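E3 SUMO-protein ligase SIZ2 (Saccharomyces cerevisiae, PDB 6U75) acts as a PIAS-family E3 ligase of the sumoylation pathway, promoting SUMO attachment to target proteins by means of a zinc-containing SP-RING domain. Local coordinates at residues K19-S24 and L121-I126; K51-S56 and V137-P142; D89-L94 and N102-T107; G147-R152 and D236-S241. All blocks are in the same frame, centred on the assembly; numbering follows the deposited sequence.

Contact 1. Residues K19-S24 and L121-I126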
# COMPACT_ATOMS: atom_id res chain seq x y z
N LYS A 19 -7.65 -10.83 -19.69
CA LYS A 19 -8.50 -12.01 -19.64
C LYS A 19 -9.67 -11.77 -18.70
O LYS A 19 -9.51 -11.17 -17.64
CB LYS A 19 -7.71 -13.25 -19.20
CG LYS A 19 -8.40 -14.57 -19.52
CD LYS A 19 -8.46 -14.83 -21.02
CE LYS A 19 -9.23 -16.10 -21.35
NZ LYS A 19 -8.37 -17.31 -21.37
N LYS A 20 -10.84 -12.25 -19.10
CA LYS A 20 -12.02 -12.24 -18.24
C LYS A 20 -12.19 -13.63 -17.62
O LYS A 20 -12.17 -14.64 -18.34
CB LYS A 20 -13.27 -11.85 -19.02
CG LYS A 20 -13.40 -10.36 -19.30
CD LYS A 20 -13.50 -9.55 -18.01
CE LYS A 20 -14.31 -8.28 -18.21
NZ LYS A 20 -15.76 -8.57 -18.38
N LEU A 21 -12.34 -13.67 -16.31
CA LEU A 21 -12.60 -14.89 -15.57
C LEU A 21 -14.08 -14.92 -15.20
O LEU A 21 -14.56 -14.04 -14.47
CB LEU A 21 -11.73 -14.98 -14.32
CG LEU A 21 -10.51 -15.89 -14.40
CD1 LEU A 21 -9.71 -15.80 -13.11
CD2 LEU A 21 -10.92 -17.32 -14.68
N LYS A 22 -14.80 -15.92 -15.70
CA LYS A 22 -16.23 -16.04 -15.47
C LYS A 22 -16.51 -16.93 -14.27
O LYS A 22 -15.66 -17.70 -13.82
CB LYS A 22 -16.92 -16.59 -16.72
CG LYS A 22 -16.46 -17.97 -17.15
CD LYS A 22 -17.24 -18.45 -18.36
CE LYS A 22 -16.84 -19.85 -18.78
NZ LYS A 22 -17.67 -20.35 -19.91
N GLN A 23 -17.73 -16.82 -13.75
CA GLN A 23 -18.12 -17.60 -12.59
C GLN A 23 -18.03 -19.09 -12.89
O GLN A 23 -18.34 -19.54 -13.99
CB GLN A 23 -19.54 -17.24 -12.16
CG GLN A 23 -19.63 -16.00 -11.30
CD GLN A 23 -21.04 -15.72 -10.82
OE1 GLN A 23 -21.59 -14.64 -11.05
NE2 GLN A 23 -21.64 -16.69 -10.14
N SER A 24 -17.61 -19.86 -11.88
CA SER A 24 -17.48 -21.30 -11.98
C SER A 24 -18.09 -21.94 -10.75
O SER A 24 -17.84 -21.49 -9.62
CB SER A 24 -16.01 -21.71 -12.12
OG SER A 24 -15.87 -23.12 -12.09
N LEU A 121 -3.99 -20.24 -14.06
CA LEU A 121 -4.62 -19.82 -12.82
C LEU A 121 -5.60 -20.92 -12.41
O LEU A 121 -6.64 -21.09 -13.06
CB LEU A 121 -5.33 -18.48 -12.99
CG LEU A 121 -6.18 -17.96 -11.83
CD1 LEU A 121 -5.53 -18.25 -10.49
CD2 LEU A 121 -6.40 -16.47 -11.99
N HIS A 122 -5.25 -21.66 -11.37
CA HIS A 122 -6.05 -22.77 -10.88
C HIS A 122 -6.90 -22.32 -9.70
O HIS A 122 -6.43 -21.59 -8.82
CB HIS A 122 -5.16 -23.94 -10.46
CG HIS A 122 -4.36 -24.52 -11.59
ND1 HIS A 122 -3.17 -23.98 -12.00
CD2 HIS A 122 -4.59 -25.59 -12.39
CE1 HIS A 122 -2.69 -24.69 -13.01
NE2 HIS A 122 -3.54 -25.67 -13.26
N TYR A 123 -8.15 -22.77 -9.68
CA TYR A 123 -9.11 -22.35 -8.67
C TYR A 123 -10.08 -23.49 -8.39
O TYR A 123 -10.26 -24.40 -9.21
CB TYR A 123 -9.88 -21.11 -9.12
CG TYR A 123 -10.52 -21.29 -10.47
CD1 TYR A 123 -11.79 -21.86 -10.59
CD2 TYR A 123 -9.86 -20.92 -11.64
CE1 TYR A 123 -12.38 -22.03 -11.83
CE2 TYR A 123 -10.44 -21.09 -12.88
CZ TYR A 123 -11.70 -21.65 -12.97
OH TYR A 123 -12.29 -21.83 -14.20
N LEU A 124 -10.71 -23.43 -7.22
CA LEU A 124 -11.74 -24.39 -6.84
C LEU A 124 -13.14 -23.88 -7.13
O LEU A 124 -14.09 -24.68 -7.11
CB LEU A 124 -11.63 -24.73 -5.35
CG LEU A 124 -10.25 -25.19 -4.88
CD1 LEU A 124 -10.27 -25.49 -3.39
CD2 LEU A 124 -9.80 -26.41 -5.68
N ASN A 125 -13.30 -22.59 -7.39
CA ASN A 125 -14.60 -21.98 -7.64
C ASN A 125 -14.36 -20.50 -7.94
O ASN A 125 -13.29 -19.96 -7.65
CB ASN A 125 -15.54 -22.13 -6.45
CG ASN A 125 -15.00 -21.48 -5.20
OD1 ASN A 125 -14.18 -22.06 -4.49
ND2 ASN A 125 -15.46 -20.26 -4.92
N ILE A 126 -15.37 -19.86 -8.52
CA ILE A 126 -15.32 -18.43 -8.81
C ILE A 126 -16.73 -17.89 -8.61
O ILE A 126 -17.64 -18.21 -9.39
CB ILE A 126 -14.82 -18.13 -10.23
CG1 ILE A 126 -13.41 -18.71 -10.41
CG2 ILE A 126 -14.80 -16.62 -10.48
CD1 ILE A 126 -12.74 -18.33 -11.70
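Leu21 reaches across to Ile126 and Leu121 with its two methyls. Its CD2 meets Ile126 CD1 at 3.6 Å, the two side chains crossing at about a right angle, while its CD1 lies 3.6 Å from Leu121 CD2. Ile126 CD1 in turn sits over the centre of the Tyr123 ring, filling the space between that aromatic face and Leu21. Tyr123 holds its CG between its own backbone N and carbonyl carbon (chi1 53°), which turns the ring back beneath Ile126. Beside the ring, Ser24 CB packs 3.7 Å from Tyr123 CE1, and Ser24 OG, lying at the ring edge, is bonded to the carbonyl of Gly26. The backbone fixes this register through one antiparallel hydrogen-bonded pair: Ser24 N gives a bond of 3.0 Å to Ile126 O, and Ile126 N returns one of 3.2 Å to Ser24 O. Asn125 turns its amide to Asp127. In the PINIT domain, the contact lies where two antiparallel sheets come together: Leu21 ends strand 12-21 and pairs with Tyr130 beside it, whereas Leu121 and Tyr123, on strand 117-123, pair with Thr30 and Gly28 of strand 28-34, with strand 79-82 on the other side.

Contact 2. Residues K51-S56 and V137-P142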
# COMPACT_ATOMS: atom_id res chain seq x y z
N LYS A 51 9.14 -3.21 -13.61
CA LYS A 51 8.77 -4.61 -13.43
C LYS A 51 7.48 -4.88 -14.20
O LYS A 51 6.71 -3.97 -14.51
CB LYS A 51 8.57 -4.96 -11.95
CG LYS A 51 9.76 -4.66 -11.05
CD LYS A 51 11.01 -5.42 -11.48
CE LYS A 51 12.00 -5.56 -10.34
NZ LYS A 51 11.69 -6.73 -9.48
N LEU A 52 7.25 -6.16 -14.50
CA LEU A 52 6.02 -6.60 -15.15
C LEU A 52 5.10 -7.16 -14.07
O LEU A 52 5.38 -8.21 -13.49
CB LEU A 52 6.31 -7.65 -16.22
CG LEU A 52 5.06 -8.20 -16.92
CD1 LEU A 52 4.29 -7.09 -17.61
CD2 LEU A 52 5.42 -9.29 -17.91
N TYR A 53 4.00 -6.46 -13.81
CA TYR A 53 3.08 -6.81 -12.74
C TYR A 53 1.76 -7.29 -13.31
O TYR A 53 1.20 -6.67 -14.22
CB TYR A 53 2.84 -5.61 -11.81
CG TYR A 53 3.89 -5.41 -10.74
CD1 TYR A 53 5.07 -6.14 -10.74
CD2 TYR A 53 3.68 -4.51 -9.70
CE1 TYR A 53 6.02 -5.96 -9.75
CE2 TYR A 53 4.62 -4.32 -8.71
CZ TYR A 53 5.79 -5.05 -8.74
OH TYR A 53 6.73 -4.87 -7.75
N LEU A 54 1.27 -8.40 -12.77
CA LEU A 54 -0.06 -8.92 -13.05
C LEU A 54 -1.05 -8.31 -12.07
O LEU A 54 -0.77 -8.20 -10.87
CB LEU A 54 -0.07 -10.44 -12.94
CG LEU A 54 -1.40 -11.17 -13.17
CD1 LEU A 54 -1.74 -11.22 -14.65
CD2 LEU A 54 -1.33 -12.57 -12.58
N PHE A 55 -2.22 -7.92 -12.58
CA PHE A 55 -3.27 -7.30 -11.79
C PHE A 55 -4.57 -8.06 -11.98
O PHE A 55 -4.85 -8.56 -13.07
CB PHE A 55 -3.46 -5.83 -12.19
CG PHE A 55 -2.29 -4.95 -11.86
CD1 PHE A 55 -1.19 -4.90 -12.69
CD2 PHE A 55 -2.29 -4.17 -10.71
CE1 PHE A 55 -0.11 -4.09 -12.39
CE2 PHE A 55 -1.22 -3.36 -10.41
CZ PHE A 55 -0.12 -3.32 -11.25
N SER A 56 -5.36 -8.14 -10.91
CA SER A 56 -6.66 -8.78 -10.94
C SER A 56 -7.65 -7.89 -10.19
O SER A 56 -7.33 -7.38 -9.12
CB SER A 56 -6.63 -10.17 -10.31
OG SER A 56 -7.92 -10.76 -10.28
N VAL A 137 5.44 -1.43 -14.97
CA VAL A 137 5.24 -0.41 -13.94
C VAL A 137 6.59 -0.02 -13.35
O VAL A 137 7.51 -0.84 -13.26
CB VAL A 137 4.29 -0.90 -12.82
CG1 VAL A 137 2.96 -1.35 -13.40
CG2 VAL A 137 4.94 -2.03 -12.04
N GLU A 138 6.68 1.23 -12.94
CA GLU A 138 7.80 1.70 -12.13
C GLU A 138 7.42 1.54 -10.67
O GLU A 138 6.38 2.06 -10.24
CB GLU A 138 8.14 3.16 -12.45
CG GLU A 138 9.41 3.66 -11.79
CD GLU A 138 9.71 5.11 -12.11
OE1 GLU A 138 10.00 5.88 -11.17
OE2 GLU A 138 9.66 5.48 -13.30
N VAL A 139 8.25 0.82 -9.92
CA VAL A 139 7.98 0.53 -8.51
C VAL A 139 8.79 1.48 -7.65
O VAL A 139 9.87 1.94 -8.03
CB VAL A 139 8.29 -0.94 -8.16
CG1 VAL A 139 7.48 -1.88 -9.04
CG2 VAL A 139 9.78 -1.22 -8.29
N PHE A 140 8.26 1.77 -6.46
CA PHE A 140 8.91 2.65 -5.50
C PHE A 140 8.92 1.97 -4.14
O PHE A 140 7.92 1.38 -3.72
CB PHE A 140 8.19 4.00 -5.40
CG PHE A 140 8.05 4.70 -6.71
CD1 PHE A 140 9.01 5.60 -7.14
CD2 PHE A 140 6.95 4.47 -7.52
CE1 PHE A 140 8.88 6.25 -8.35
CE2 PHE A 140 6.81 5.12 -8.73
CZ PHE A 140 7.78 6.01 -9.14
N SER A 141 10.05 2.05 -3.45
CA SER A 141 10.20 1.41 -2.16
C SER A 141 9.73 2.32 -1.04
O SER A 141 9.60 3.54 -1.23
CB SER A 141 11.66 1.03 -1.93
OG SER A 141 12.43 2.17 -1.63
N PRO A 142 9.45 1.77 0.14
CA PRO A 142 9.04 2.62 1.26
C PRO A 142 10.02 3.73 1.59
O PRO A 142 9.60 4.79 2.07
CB PRO A 142 8.91 1.62 2.42
CG PRO A 142 8.59 0.33 1.76
CD PRO A 142 9.34 0.33 0.46
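The ring of Tyr53 lies against Val137 and Val139 where strands 50-58 and 130-139 of the curled antiparallel sheet of the PINIT domain meet and diverge. Val137 CG2 stands over one ring face, making a CH-pi contact 3.9 Å from the centroid and 24° off the normal. Val139 CG1 comes in obliquely at the phenol end, 3.3 Å from Tyr53 OH. Both valines cross the tyrosine at about a right angle. With CG1 of Val137 opposite the carbonyl carbon (chi1 -56°), the two methyls part company: CG2 serves Tyr53, whereas CG1 turns to the edge of the Phe55 ring, 4.2 Å from CE1. An alanine in place of Tyr53 would probably leave Val137 CG2 and Val139 CG1 facing a gap and the two strands without this aromatic contact. Lys51 adds its CG, 4.1 Å from Val139 CG1, before its chain bends away. The short strand axes run at 106° to one another, and Lys51 with Val137 forms the one bridge between these segments. Beyond it, Phe55 meets Tyr8 edge-to-face. In the bridge, Lys51 N bonds to Val137 O and Val137 N to Lys51 O, both at 2.9 Å.

Contact 3. Residues D89-L94 and N102-T107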
# COMPACT_ATOMS: atom_id res chain seq x y z
N ASP A 89 3.94 -14.96 -4.48
CA ASP A 89 3.46 -13.65 -4.06
C ASP A 89 2.19 -13.78 -3.23
O ASP A 89 1.34 -14.63 -3.49
CB ASP A 89 3.19 -12.77 -5.28
CG ASP A 89 4.44 -12.46 -6.08
OD1 ASP A 89 4.94 -13.37 -6.78
OD2 ASP A 89 4.93 -11.31 -6.01
N ASN A 90 2.08 -12.93 -2.21
CA ASN A 90 0.85 -12.81 -1.42
C ASN A 90 -0.12 -11.93 -2.21
O ASN A 90 -0.39 -10.77 -1.88
CB ASN A 90 1.16 -12.24 -0.04
CG ASN A 90 -0.07 -12.15 0.84
OD1 ASN A 90 -0.79 -11.15 0.82
ND2 ASN A 90 -0.32 -13.19 1.62
N VAL A 91 -0.66 -12.51 -3.28
CA VAL A 91 -1.42 -11.73 -4.26
C VAL A 91 -2.63 -11.07 -3.61
O VAL A 91 -2.95 -9.92 -3.91
CB VAL A 91 -1.82 -12.61 -5.45
CG1 VAL A 91 -0.61 -12.91 -6.32
CG2 VAL A 91 -2.49 -13.91 -4.99
N LYS A 92 -3.32 -11.78 -2.72
CA LYS A 92 -4.53 -11.27 -2.08
C LYS A 92 -4.35 -11.35 -0.57
O LYS A 92 -4.65 -12.37 0.05
CB LYS A 92 -5.76 -12.04 -2.55
CG LYS A 92 -6.92 -11.14 -2.96
CD LYS A 92 -7.33 -10.19 -1.84
CE LYS A 92 -8.54 -9.36 -2.23
NZ LYS A 92 -8.72 -8.18 -1.34
N GLY A 93 -3.85 -10.26 0.02
CA GLY A 93 -3.75 -10.17 1.46
C GLY A 93 -5.03 -9.68 2.10
O GLY A 93 -5.87 -9.06 1.46
N LEU A 94 -5.18 -9.98 3.39
CA LEU A 94 -6.38 -9.64 4.15
C LEU A 94 -7.62 -10.18 3.43
O LEU A 94 -8.39 -9.45 2.81
CB LEU A 94 -6.46 -8.12 4.36
CG LEU A 94 -6.98 -7.67 5.73
CD1 LEU A 94 -5.93 -7.92 6.80
CD2 LEU A 94 -7.38 -6.20 5.70
N ASN A 102 -2.33 -7.38 -3.56
CA ASN A 102 -1.14 -6.89 -4.23
C ASN A 102 -1.00 -7.53 -5.60
O ASN A 102 -1.57 -8.59 -5.87
CB ASN A 102 0.12 -7.19 -3.40
CG ASN A 102 0.30 -6.24 -2.24
OD1 ASN A 102 -0.32 -5.18 -2.19
ND2 ASN A 102 1.16 -6.62 -1.30
N PRO A 103 -0.26 -6.90 -6.51
CA PRO A 103 0.02 -7.52 -7.80
C PRO A 103 1.07 -8.61 -7.68
O PRO A 103 1.76 -8.73 -6.66
CB PRO A 103 0.51 -6.35 -8.66
CG PRO A 103 1.10 -5.40 -7.68
CD PRO A 103 0.28 -5.53 -6.42
N ALA A 104 1.19 -9.41 -8.73
CA ALA A 104 2.18 -10.47 -8.82
C ALA A 104 3.29 -10.05 -9.76
O ALA A 104 3.03 -9.53 -10.85
CB ALA A 104 1.53 -11.77 -9.31
N ASN A 105 4.53 -10.27 -9.34
CA ASN A 105 5.70 -9.88 -10.12
C ASN A 105 6.08 -11.03 -11.05
O ASN A 105 6.54 -12.08 -10.60
CB ASN A 105 6.87 -9.52 -9.20
CG ASN A 105 8.09 -9.06 -9.96
OD1 ASN A 105 8.00 -8.58 -11.09
ND2 ASN A 105 9.26 -9.20 -9.35
N LEU A 106 5.90 -10.82 -12.36
CA LEU A 106 6.25 -11.81 -13.37
C LEU A 106 7.63 -11.58 -13.96
O LEU A 106 8.06 -12.37 -14.81
CB LEU A 106 5.21 -11.79 -14.49
CG LEU A 106 3.74 -11.87 -14.09
CD1 LEU A 106 2.85 -11.67 -15.30
CD2 LEU A 106 3.43 -13.20 -13.41
N THR A 107 8.34 -10.54 -13.54
CA THR A 107 9.58 -10.15 -14.21
C THR A 107 10.62 -11.27 -14.23
O THR A 107 11.15 -11.57 -15.31
CB THR A 107 10.15 -8.89 -13.55
OG1 THR A 107 9.11 -7.92 -13.39
CG2 THR A 107 11.26 -8.30 -14.40
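Asp89 and Val91 turn their side chains to Ala104 and Asn105 by the same first torsion. In Asp89, CG stands beside the backbone N and opposite the carbonyl carbon (chi1 -64°), which brings the carboxylate up to the strand: OD2 stands 3.5 Å from Asn105 N, in front of its N-H but long for a hydrogen bond. In Val91 it is CG1 that takes this place (chi1 -73°), and it packs 3.8 Å from Ala104 CB. Asn90, between them, is the centre of an inverse gamma turn, closed by a weak bond from Val91 N to Asp89 O, and this tight bend presents the Val91 carbonyl to the second segment. There Asn102 N donates to Val91 O with an angle of 137° at the hydrogen and the donor above the carbonyl plane; the length, 2.6 Å, is doubtfully short at this resolution. A CA-H...O contact of 3.5 Å from Val91 CA to Asn102 O accompanies it. Farther along, Asn105 forms an Asx turn: its OD1 accepts from Thr107 N at 3.2 Å and also from Thr107 OG1, and that hydroxyl in turn receives Leu52 N. Ala104 is tied to Leu54 of strand 50-58, while Val91 also rests on Leu80 of strand 79-82. Asn102 ND2 makes a weak bond to Ser219 O and its side chain touches Pro222, linking this loop of the PINIT domain to the SP-RING part. The join therefore rests on one bent backbone bond of uncertain length and a small apolar patch, with Asp89 adding a carboxylate that probably interacts favourably with the backbone N-H of Asn105.

Contact 4. Residues G147-R152 and D236-S241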
# COMPACT_ATOMS: atom_id res chain seq x y z
N GLY A 147 11.12 9.59 1.78
CA GLY A 147 11.79 10.81 1.34
C GLY A 147 10.80 11.82 0.78
O GLY A 147 10.90 13.02 1.06
N LYS A 148 9.84 11.35 -0.01
CA LYS A 148 8.79 12.24 -0.50
C LYS A 148 8.02 12.88 0.65
O LYS A 148 7.77 14.09 0.66
CB LYS A 148 7.83 11.48 -1.42
CG LYS A 148 8.39 11.17 -2.80
CD LYS A 148 7.33 10.57 -3.72
CE LYS A 148 6.22 11.56 -4.04
NZ LYS A 148 5.30 11.05 -5.09
N ILE A 149 7.65 12.07 1.65
CA ILE A 149 6.88 12.58 2.78
C ILE A 149 7.68 13.64 3.53
O ILE A 149 7.14 14.67 3.95
CB ILE A 149 6.46 11.43 3.71
CG1 ILE A 149 5.43 10.53 3.01
CG2 ILE A 149 5.91 11.98 5.02
CD1 ILE A 149 5.12 9.25 3.76
N LEU A 150 8.98 13.40 3.72
CA LEU A 150 9.80 14.33 4.48
C LEU A 150 9.91 15.67 3.78
O LEU A 150 9.95 16.72 4.43
CB LEU A 150 11.20 13.73 4.70
CG LEU A 150 11.25 12.50 5.61
CD1 LEU A 150 12.64 11.89 5.61
CD2 LEU A 150 10.83 12.87 7.02
N LYS A 151 9.95 15.67 2.45
CA LYS A 151 10.06 16.91 1.69
C LYS A 151 8.80 17.76 1.75
O LYS A 151 8.84 18.92 1.33
CB LYS A 151 10.42 16.59 0.23
CG LYS A 151 11.86 16.14 0.05
CD LYS A 151 12.12 15.57 -1.34
CE LYS A 151 13.61 15.37 -1.60
NZ LYS A 151 14.27 14.56 -0.53
N ARG A 152 7.71 17.22 2.28
CA ARG A 152 6.46 17.97 2.38
C ARG A 152 6.50 18.92 3.58
O ARG A 152 7.32 18.76 4.49
CB ARG A 152 5.29 17.01 2.53
CG ARG A 152 5.11 16.08 1.36
CD ARG A 152 4.04 15.05 1.64
NE ARG A 152 3.87 14.12 0.53
CZ ARG A 152 3.03 13.09 0.53
NH1 ARG A 152 2.28 12.85 1.59
NH2 ARG A 152 2.95 12.31 -0.54
N ASP A 236 -0.90 10.82 -0.01
CA ASP A 236 -0.62 12.25 -0.10
C ASP A 236 -1.09 13.02 1.12
O ASP A 236 -0.77 14.21 1.23
CB ASP A 236 -1.26 12.83 -1.36
CG ASP A 236 -0.66 12.26 -2.63
OD1 ASP A 236 0.56 11.98 -2.64
OD2 ASP A 236 -1.41 12.09 -3.62
N GLN A 237 -1.82 12.40 2.04
CA GLN A 237 -2.23 13.06 3.27
C GLN A 237 -1.20 12.92 4.38
O GLN A 237 -1.27 13.67 5.37
CB GLN A 237 -3.57 12.50 3.76
CG GLN A 237 -4.72 12.73 2.81
CD GLN A 237 -6.02 12.11 3.30
OE1 GLN A 237 -6.14 11.76 4.47
NE2 GLN A 237 -6.98 11.97 2.40
N LEU A 238 -0.25 12.00 4.25
CA LEU A 238 0.74 11.78 5.30
C LEU A 238 1.67 12.98 5.42
O LEU A 238 2.22 13.45 4.42
CB LEU A 238 1.55 10.52 5.00
CG LEU A 238 0.75 9.22 4.89
CD1 LEU A 238 1.65 8.07 4.44
CD2 LEU A 238 0.09 8.88 6.21
N LYS A 239 1.84 13.47 6.64
CA LYS A 239 2.77 14.55 6.91
C LYS A 239 3.36 14.36 8.30
O LYS A 239 2.74 13.74 9.17
CB LYS A 239 2.08 15.92 6.80
CG LYS A 239 1.41 16.15 5.45
CD LYS A 239 1.04 17.61 5.22
CE LYS A 239 0.03 18.11 6.23
NZ LYS A 239 -1.03 18.94 5.59
N ILE A 240 4.56 14.90 8.50
CA ILE A 240 5.25 14.79 9.78
C ILE A 240 4.62 15.76 10.77
O ILE A 240 4.21 16.87 10.40
CB ILE A 240 6.75 15.05 9.62
CG1 ILE A 240 7.39 14.01 8.69
CG2 ILE A 240 7.44 15.07 10.97
CD1 ILE A 240 7.40 12.60 9.26
N SER A 241 4.57 15.36 12.04
CA SER A 241 4.07 16.21 13.11
C SER A 241 5.25 16.90 13.78
O SER A 241 6.08 16.24 14.41
CB SER A 241 3.28 15.39 14.13
OG SER A 241 3.06 16.13 15.32
O HOH W 1 6.04 16.16 6.18
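The guanidinium of Arg152 has Ile149 CG1 of its own segment over one face, offset toward the rim, and the backbone of Leu238 at its edge, where the end of helix 142-150 packs on the SP-RING zinc finger. In that plane NH1 donates to Leu238 O at 2.9 Å, on a lone pair of the carbonyl, with 143° at the hydrogen. NH1 also bonds to Phe235 O, and the Phe235 ring makes a cation-pi contact with the group. Asp236 approaches obliquely: its OD1 forms a salt bridge of 3.2 Å with Arg152 NH2, the carboxylate and guanidinium planes standing 59° apart. The arginine chain is extended from CG to NE, spanning the distance from the helix end to these acceptors. A leucine in place of Arg152 would probably leave Asp236 without its salt-bridge partner and the Leu238 carbonyl without this donor. Beside the arginine, apolar groups complete the interface: Ile149 CD1 lies 3.7 Å from Leu238 CD1, and Leu150 CD2 4.0 Å from Ile240 CG1. The Leu238 side chain is about 9 Å from the bound zinc ion, which is held by Cys203, His205, Cys226 and Cys229. One water joins the backbones, accepting from Ile240 N at 3.0 Å and donating to Ile149 O at 2.9 Å.

Overall arrangement
Contacts 1, 2 and 3 all lie in the PINIT domain, whereas contact 4 joins helix 142-150 to the SP-RING zinc finger. Contacts 2 and 3 touch, their centres about 10 Å apart: strands 50-58 and 104-105 are sheet neighbours, joined by bonds such as Leu54 N to Ala104 O. Contact 1, about 23 Å from contact 2 between centres, reaches the same sheet through strand 12-21, next to strand 130-139. Along the chain its segments alternate with those of contact 2, and contact 3 falls within the spans of both. Contact 4 follows in series, about 41 Å from contact 1 between centres; strand 130-139 leads directly into its helix, linking the two domains.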